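Local coordinates for aldehyde dehydrogenase 12 (Zea mays, PDB 6D97), which probably oxidises L-glutamate gamma-semialdehyde to glutamate with NAD+ as coenzyme, the last step of proline catabolism in plants, at residues Pro191-Thr196 against Lys218-Val223; Thr196-Pro201 against Ser324-Ser329. All coordinates share one frame; numbering follows the deposited sequence.

Interaction 1: Pro191-Thr196 against Lys218-Val223. With NAD (nicotinamide-adenine-dinucleotide), chain E.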
loop_
_atom_site.group_PDB
_atom_site.type_symbol
_atom_site.label_atom_id
_atom_site.label_comp_id
_atom_site.label_asym_id
_atom_site.label_seq_id
_atom_site.Cartn_x
_atom_site.Cartn_y
_atom_site.Cartn_z
ATOM N N PRO A 191 -6.175 -10.234 -25.017
ATOM C CA PRO A 191 -7.378 -11.022 -25.325
ATOM C C PRO A 191 -7.648 -12.021 -24.210
ATOM O O PRO A 191 -6.787 -12.838 -23.871
ATOM C CB PRO A 191 -7.017 -11.721 -26.641
ATOM C CG PRO A 191 -5.522 -11.863 -26.583
ATOM C CD PRO A 191 -5.002 -10.681 -25.789
ATOM N N VAL A 192 -8.841 -11.936 -23.623
ATOM C CA VAL A 192 -9.218 -12.769 -22.490
ATOM C C VAL A 192 -10.643 -13.277 -22.686
ATOM O O VAL A 192 -11.376 -12.822 -23.567
ATOM C CB VAL A 192 -9.098 -12.018 -21.146
ATOM C CG1 VAL A 192 -7.702 -11.445 -20.974
ATOM C CG2 VAL A 192 -10.139 -10.923 -21.047
ATOM N N ALA A 193 -11.029 -14.228 -21.837
ATOM C CA ALA A 193 -12.348 -14.837 -21.876
ATOM C C ALA A 193 -12.944 -14.883 -20.476
ATOM O O ALA A 193 -12.222 -14.975 -19.478
ATOM C CB ALA A 193 -12.298 -16.250 -22.463
ATOM N N ILE A 194 -14.273 -14.805 -20.416
ATOM C CA ILE A 194 -15.023 -14.856 -19.165
ATOM C C ILE A 194 -16.185 -15.820 -19.339
ATOM O O ILE A 194 -16.947 -15.717 -20.307
ATOM C CB ILE A 194 -15.537 -13.471 -18.742
ATOM C CG1 ILE A 194 -14.377 -12.489 -18.683
ATOM C CG2 ILE A 194 -16.207 -13.542 -17.385
ATOM C CD1 ILE A 194 -14.825 -11.050 -18.580
ATOM N N ILE A 195 -16.320 -16.754 -18.401
ATOM C CA ILE A 195 -17.333 -17.802 -18.442
ATOM C C ILE A 195 -17.996 -17.863 -17.070
ATOM O O ILE A 195 -17.321 -18.121 -16.066
ATOM C CB ILE A 195 -16.719 -19.164 -18.812
ATOM C CG1 ILE A 195 -15.924 -19.056 -20.118
ATOM C CG2 ILE A 195 -17.798 -20.220 -18.914
ATOM C CD1 ILE A 195 -15.119 -20.288 -20.447
ATOM N N THR A 196 -19.304 -17.626 -17.022
ATOM C CA THR A 196 -20.042 -17.517 -15.772
ATOM C C THR A 196 -21.289 -18.390 -15.785
ATOM O O THR A 196 -21.797 -18.745 -16.855
ATOM C CB THR A 196 -20.435 -16.058 -15.490
ATOM O OG1 THR A 196 -21.515 -15.671 -16.345
ATOM C CG2 THR A 196 -19.258 -15.137 -15.718
ATOM N N LYS A 218 -9.280 -7.108 -23.621
ATOM C CA LYS A 218 -10.455 -7.231 -24.478
ATOM C C LYS A 218 -11.096 -8.584 -24.217
ATOM O O LYS A 218 -10.552 -9.617 -24.638
ATOM C CB LYS A 218 -10.102 -7.081 -25.958
ATOM C CG LYS A 218 -11.273 -7.377 -26.878
ATOM C CD LYS A 218 -11.033 -6.912 -28.294
ATOM C CE LYS A 218 -12.264 -7.190 -29.144
ATOM N NZ LYS A 218 -12.129 -6.649 -30.524
ATOM N N PRO A 219 -12.220 -8.635 -23.514
ATOM C CA PRO A 219 -12.819 -9.921 -23.160
ATOM C C PRO A 219 -13.882 -10.381 -24.140
ATOM O O PRO A 219 -14.545 -9.591 -24.815
ATOM C CB PRO A 219 -13.447 -9.624 -21.792
ATOM C CG PRO A 219 -13.891 -8.203 -21.925
ATOM C CD PRO A 219 -12.903 -7.514 -22.849
ATOM N N VAL A 220 -14.026 -11.699 -24.209
ATOM C CA VAL A 220 -15.211 -12.337 -24.762
ATOM C C VAL A 220 -15.967 -12.945 -23.590
ATOM O O VAL A 220 -15.384 -13.672 -22.773
ATOM C CB VAL A 220 -14.857 -13.387 -25.833
ATOM C CG1 VAL A 220 -13.948 -14.479 -25.271
ATOM C CG2 VAL A 220 -16.126 -13.979 -26.423
ATOM N N LEU A 221 -17.241 -12.594 -23.466
ATOM C CA LEU A 221 -18.046 -12.965 -22.313
ATOM C C LEU A 221 -19.053 -14.035 -22.707
ATOM O O LEU A 221 -19.803 -13.865 -23.674
ATOM C CB LEU A 221 -18.769 -11.748 -21.732
ATOM C CG LEU A 221 -19.800 -12.084 -20.654
ATOM C CD1 LEU A 221 -19.149 -12.693 -19.422
ATOM C CD2 LEU A 221 -20.597 -10.854 -20.279
ATOM N N LYS A 222 -19.065 -15.131 -21.957
ATOM C CA LYS A 222 -20.018 -16.212 -22.163
ATOM C C LYS A 222 -20.772 -16.450 -20.863
ATOM O O LYS A 222 -20.160 -16.748 -19.831
ATOM C CB LYS A 222 -19.311 -17.488 -22.625
ATOM C CG LYS A 222 -20.244 -18.637 -22.966
ATOM C CD LYS A 222 -19.930 -19.856 -22.118
ATOM C CE LYS A 222 -20.741 -21.067 -22.552
ATOM N NZ LYS A 222 -22.183 -20.921 -22.208
ATOM N N VAL A 223 -22.093 -16.313 -20.916
ATOM C CA VAL A 223 -22.972 -16.583 -19.786
ATOM C C VAL A 223 -23.835 -17.784 -20.146
ATOM O O VAL A 223 -24.221 -17.950 -21.309
ATOM C CB VAL A 223 -23.839 -15.355 -19.435
ATOM C CG1 VAL A 223 -24.749 -15.642 -18.245
ATOM C CG2 VAL A 223 -22.947 -14.149 -19.157
HETATM P PA NAD E . -20.921 -25.200 -15.085
HETATM O O1A NAD E . -19.428 -25.618 -14.894
HETATM O O2A NAD E . -21.910 -26.186 -15.470
HETATM O O5B NAD E . -21.281 -24.229 -16.138
HETATM C C5B NAD E . -20.878 -22.886 -16.015
HETATM C C4B NAD E . -20.508 -22.226 -17.338
HETATM O O4B NAD E . -19.390 -22.833 -17.963
HETATM C C3B NAD E . -21.636 -22.184 -18.318
HETATM O O3B NAD E . -21.644 -20.993 -19.003
HETATM C C2B NAD E . -21.319 -23.304 -19.212
HETATM O O2B NAD E . -21.873 -23.111 -20.457
HETATM C C1B NAD E . -19.838 -23.241 -19.228
HETATM N N9A NAD E . -19.167 -24.474 -19.585
HETATM C C8A NAD E . -19.508 -25.770 -19.245
HETATM N N7A NAD E . -18.603 -26.611 -19.757
HETATM C C5A NAD E . -17.630 -25.887 -20.439
HETATM C C6A NAD E . -16.485 -26.211 -21.142
HETATM N N6A NAD E . -16.099 -27.588 -21.275
HETATM N N1A NAD E . -15.738 -25.247 -21.701
HETATM C C2A NAD E . -16.073 -23.936 -21.594
HETATM N N3A NAD E . -17.191 -23.578 -20.911
HETATM C C4A NAD E . -17.971 -24.516 -20.334
HETATM O O3 NAD E . -21.661 -24.615 -13.959
HETATM P PN NAD E . -22.935 -25.230 -13.236
HETATM O O1N NAD E . -23.093 -24.304 -11.975
HETATM O O2N NAD E . -24.169 -25.088 -14.078
HETATM O O5D NAD E . -22.763 -26.649 -12.765
#
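Within the parallel sheet of the Rossmann-type NAD-binding domain, Pro191 to Thr196 pair with Lys218 to Val223 as neighbouring parallel strands of a beta-alpha-beta unit, and the pair illustrates how a nucleotide site forms at strand ends. Five backbone bonds zip the strands together, from Val192 N to Lys218 O through to Thr196 N to Lys222 O; Lys222 N to Ile194 O is the shortest at 2.7 Å. The sheet has two differently used faces. On one, Val192 CG2 rests on Pro219 CB at 3.6 Å, Ile194 CD1 lies alongside the same ring, and Ile194 CG2 meets Leu221 CD1 at 3.7 Å; helix 203-214 covers Pro219 and Thr196. Thr196 OG1 is buried here without a polar partner, 3.5 Å from Val223 CG2. On the other face, Ala193 CB touches Val220 CG1, and Ile195 and Lys222 reach the coenzyme and helix 255-265. Ile195 CG2 approaches the ribose ring oxygen O4B of NAD at 3.2 Å, while its CD1 comes up to the adenine near N3A. Lys222 leaves the backbone with CG opposite N (chi1 -176°), then bends at chi2 and chi4, which brings NZ to ribose O2B of NAD at 2.8 Å and, weakly, to O3B. NZ is also bonded to Ser253 O, probably fixing the ammonium between protein and sugar. The O3B hydroxyl of NAD in turn donates to Thr196 O at 3.1 Å. Both adenosine ribose hydroxyls are thus held at the carboxyl ends of adjacent parallel strands, where Rossmann-type folds bind dinucleotides, here with a lysine gripping the ribose, as in other aldehyde dehydrogenases.

Interaction 2: Thr196-Pro201 against Ser324-Ser329. With NAD (nicotinamide-adenine-dinucleotide), chain E.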
loop_
_atom_site.group_PDB
_atom_site.type_symbol
_atom_site.label_atom_id
_atom_site.label_comp_id
_atom_site.label_asym_id
_atom_site.label_seq_id
_atom_site.Cartn_x
_atom_site.Cartn_y
_atom_site.Cartn_z
ATOM N N THR A 196 -19.304 -17.626 -17.022
ATOM C CA THR A 196 -20.042 -17.517 -15.772
ATOM C C THR A 196 -21.289 -18.390 -15.785
ATOM O O THR A 196 -21.797 -18.745 -16.855
ATOM C CB THR A 196 -20.435 -16.058 -15.490
ATOM O OG1 THR A 196 -21.515 -15.671 -16.345
ATOM C CG2 THR A 196 -19.258 -15.137 -15.718
ATOM N N PRO A 197 -21.821 -18.750 -14.592
ATOM C CA PRO A 197 -22.897 -19.747 -14.531
ATOM C C PRO A 197 -24.300 -19.159 -14.461
ATOM O O PRO A 197 -24.508 -17.962 -14.677
ATOM C CB PRO A 197 -22.565 -20.506 -13.243
ATOM C CG PRO A 197 -22.065 -19.414 -12.340
ATOM C CD PRO A 197 -21.359 -18.395 -13.236
ATOM N N PHE A 198 -25.271 -20.011 -14.127
ATOM C CA PHE A 198 -26.673 -19.628 -14.232
ATOM C C PHE A 198 -27.160 -18.820 -13.035
ATOM O O PHE A 198 -28.087 -18.015 -13.179
ATOM C CB PHE A 198 -27.547 -20.876 -14.383
ATOM C CG PHE A 198 -27.787 -21.611 -13.091
ATOM C CD1 PHE A 198 -26.884 -22.562 -12.645
ATOM C CD2 PHE A 198 -28.910 -21.345 -12.320
ATOM C CE1 PHE A 198 -27.098 -23.234 -11.462
ATOM C CE2 PHE A 198 -29.127 -22.014 -11.133
ATOM C CZ PHE A 198 -28.220 -22.959 -10.704
ATOM N N ASN A 199 -26.574 -19.020 -11.853
ATOM C CA ASN A 199 -27.274 -18.633 -10.632
ATOM C C ASN A 199 -27.213 -17.135 -10.351
ATOM O O ASN A 199 -28.119 -16.602 -9.704
ATOM C CB ASN A 199 -26.738 -19.432 -9.443
ATOM C CG ASN A 199 -25.259 -19.235 -9.219
ATOM O OD1 ASN A 199 -24.489 -19.052 -10.162
ATOM N ND2 ASN A 199 -24.850 -19.274 -7.958
ATOM N N PHE A 200 -26.184 -16.433 -10.826
ATOM C CA PHE A 200 -26.111 -14.975 -10.707
ATOM C C PHE A 200 -25.970 -14.397 -12.109
ATOM O O PHE A 200 -24.851 -14.133 -12.577
ATOM C CB PHE A 200 -24.964 -14.542 -9.796
ATOM C CG PHE A 200 -25.196 -14.854 -8.341
ATOM C CD1 PHE A 200 -25.982 -14.022 -7.556
ATOM C CD2 PHE A 200 -24.634 -15.980 -7.759
ATOM C CE1 PHE A 200 -26.204 -14.305 -6.221
ATOM C CE2 PHE A 200 -24.849 -16.268 -6.423
ATOM C CZ PHE A 200 -25.636 -15.431 -5.654
ATOM N N PRO A 201 -27.084 -14.175 -12.814
ATOM C CA PRO A 201 -27.004 -13.788 -14.231
ATOM C C PRO A 201 -26.470 -12.384 -14.468
ATOM O O PRO A 201 -26.175 -12.046 -15.622
ATOM C CB PRO A 201 -28.459 -13.908 -14.712
ATOM C CG PRO A 201 -29.182 -14.678 -13.639
ATOM C CD PRO A 201 -28.475 -14.351 -12.366
ATOM N N SER A 324 -33.142 -21.191 -2.977
ATOM C CA SER A 324 -33.182 -22.653 -2.886
ATOM C C SER A 324 -31.774 -23.240 -2.859
ATOM O O SER A 324 -31.485 -24.252 -3.498
ATOM C CB SER A 324 -34.006 -23.253 -4.028
ATOM O OG SER A 324 -35.185 -22.502 -4.254
ATOM N N GLY A 325 -30.880 -22.575 -2.128
ATOM C CA GLY A 325 -29.517 -23.035 -1.957
ATOM C C GLY A 325 -28.620 -22.875 -3.162
ATOM O O GLY A 325 -27.459 -23.299 -3.107
ATOM N N GLN A 326 -29.106 -22.270 -4.245
ATOM C CA GLN A 326 -28.323 -22.155 -5.474
ATOM C C GLN A 326 -27.381 -20.950 -5.409
ATOM O O GLN A 326 -27.435 -20.021 -6.214
ATOM C CB GLN A 326 -29.254 -22.086 -6.677
ATOM C CG GLN A 326 -30.075 -23.355 -6.863
ATOM C CD GLN A 326 -31.127 -23.212 -7.935
ATOM O OE1 GLN A 326 -30.998 -23.771 -9.025
ATOM N NE2 GLN A 326 -32.177 -22.456 -7.633
ATOM N N LYS A 327 -26.499 -20.989 -4.412
ATOM C CA LYS A 327 -25.396 -20.050 -4.273
ATOM C C LYS A 327 -24.113 -20.842 -4.071
ATOM O O LYS A 327 -24.101 -21.820 -3.318
ATOM C CB LYS A 327 -25.614 -19.102 -3.088
ATOM C CG LYS A 327 -26.892 -18.285 -3.165
ATOM C CD LYS A 327 -27.016 -17.351 -1.970
ATOM C CE LYS A 327 -27.959 -16.198 -2.270
ATOM N NZ LYS A 327 -28.194 -15.349 -1.079
ATOM N N CYS A 328 -23.030 -20.429 -4.737
ATOM C CA CYS A 328 -21.752 -21.074 -4.455
ATOM C C CYS A 328 -21.325 -20.881 -3.009
ATOM O O CYS A 328 -20.395 -21.560 -2.562
ATOM C CB CYS A 328 -20.651 -20.553 -5.383
ATOM S SG CYS A 328 -21.169 -19.220 -6.488
ATOM N N SER A 329 -21.985 -19.982 -2.276
ATOM C CA SER A 329 -21.677 -19.679 -0.886
ATOM C C SER A 329 -22.670 -20.288 0.097
ATOM O O SER A 329 -22.559 -20.036 1.300
ATOM C CB SER A 329 -21.624 -18.159 -0.683
ATOM O OG SER A 329 -22.852 -17.544 -1.044
HETATM P PA NAD E . -20.921 -25.200 -15.085
HETATM O O1A NAD E . -19.428 -25.618 -14.894
HETATM O O2A NAD E . -21.910 -26.186 -15.470
HETATM O O5B NAD E . -21.281 -24.229 -16.138
HETATM C C5B NAD E . -20.878 -22.886 -16.015
HETATM C C4B NAD E . -20.508 -22.226 -17.338
HETATM O O4B NAD E . -19.390 -22.833 -17.963
HETATM C C3B NAD E . -21.636 -22.184 -18.318
HETATM O O3B NAD E . -21.644 -20.993 -19.003
HETATM C C2B NAD E . -21.319 -23.304 -19.212
HETATM O O2B NAD E . -21.873 -23.111 -20.457
HETATM C C1B NAD E . -19.838 -23.241 -19.228
HETATM N N9A NAD E . -19.167 -24.474 -19.585
HETATM C C8A NAD E . -19.508 -25.770 -19.245
HETATM N N7A NAD E . -18.603 -26.611 -19.757
HETATM C C5A NAD E . -17.630 -25.887 -20.439
HETATM C C6A NAD E . -16.485 -26.211 -21.142
HETATM N N6A NAD E . -16.099 -27.588 -21.275
HETATM N N1A NAD E . -15.738 -25.247 -21.701
HETATM C C2A NAD E . -16.073 -23.936 -21.594
HETATM N N3A NAD E . -17.191 -23.578 -20.911
HETATM C C4A NAD E . -17.971 -24.516 -20.334
HETATM O O3 NAD E . -21.661 -24.615 -13.959
HETATM P PN NAD E . -22.935 -25.230 -13.236
HETATM O O1N NAD E . -23.093 -24.304 -11.975
HETATM O O2N NAD E . -24.169 -25.088 -14.078
HETATM O O5D NAD E . -22.763 -26.649 -12.765
HETATM O O HOH W 1 -29.299 -18.134 -7.464
#
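The carbonyl oxygen of Gln326 is gripped twice: Asn199 ND2 donates to it at 3.2 Å, and a water donates at 2.9 Å. The amide nitrogen comes from above the carbonyl plane, 47° out of it, while the oxygen lies almost in the amide plane of Asn199. The same water donates to Asn199 O at 3.0 Å, bridging the two loops; Lys140 and Ser138 also bond that carbonyl. Gln326 centres an inverse gamma turn, and its side-chain OE1, which accepts from Leu367 N, sits at the edge of the Phe198 ring, 3.3 Å from CE2. Phe198 holds CG between its backbone N and carbonyl carbon (chi1 78°), placing the ring between Gln326 and the NAD pyrophosphate, whose O2N lies 4.0 Å from CD1 near the ring plane. With an alanine here the ring is gone, and a gap is likely to open between the Gln326 amide and the pyrophosphate, leaving the glutamine's end less firmly held on that side. Phe200 CZ meets Lys327 CG obliquely at 4.0 Å. Asn199 ND2 also stands 4.0 Å from Cys328 SG, a nearness of asparagine to cysteine consistent with the oxyanion-hole region of the aldehyde dehydrogenase active site.

Overall arrangement
Followed from the N terminus, the chain runs up strand 191-196 and at Thr196, which belongs to a segment of each interaction, passes straight into the loop 196-201. Helix 203-214 then returns it to strand 218-223, where interaction 1 closes a short loop of 21 residues. Interaction 2 closes a far longer one: 122 residues, including the rest of the five-stranded parallel sheet, intervene before 324-329. The segments alternate, so the two closures cross rather than nest. Their centres lie about 18 Å apart, and both touch NAD. Interaction 1 binds neighbours within the nucleotide-binding sheet, whereas interaction 2 joins that sheet's exit loop to the loop leading into strand 331-337 of the seven-stranded mixed sheet.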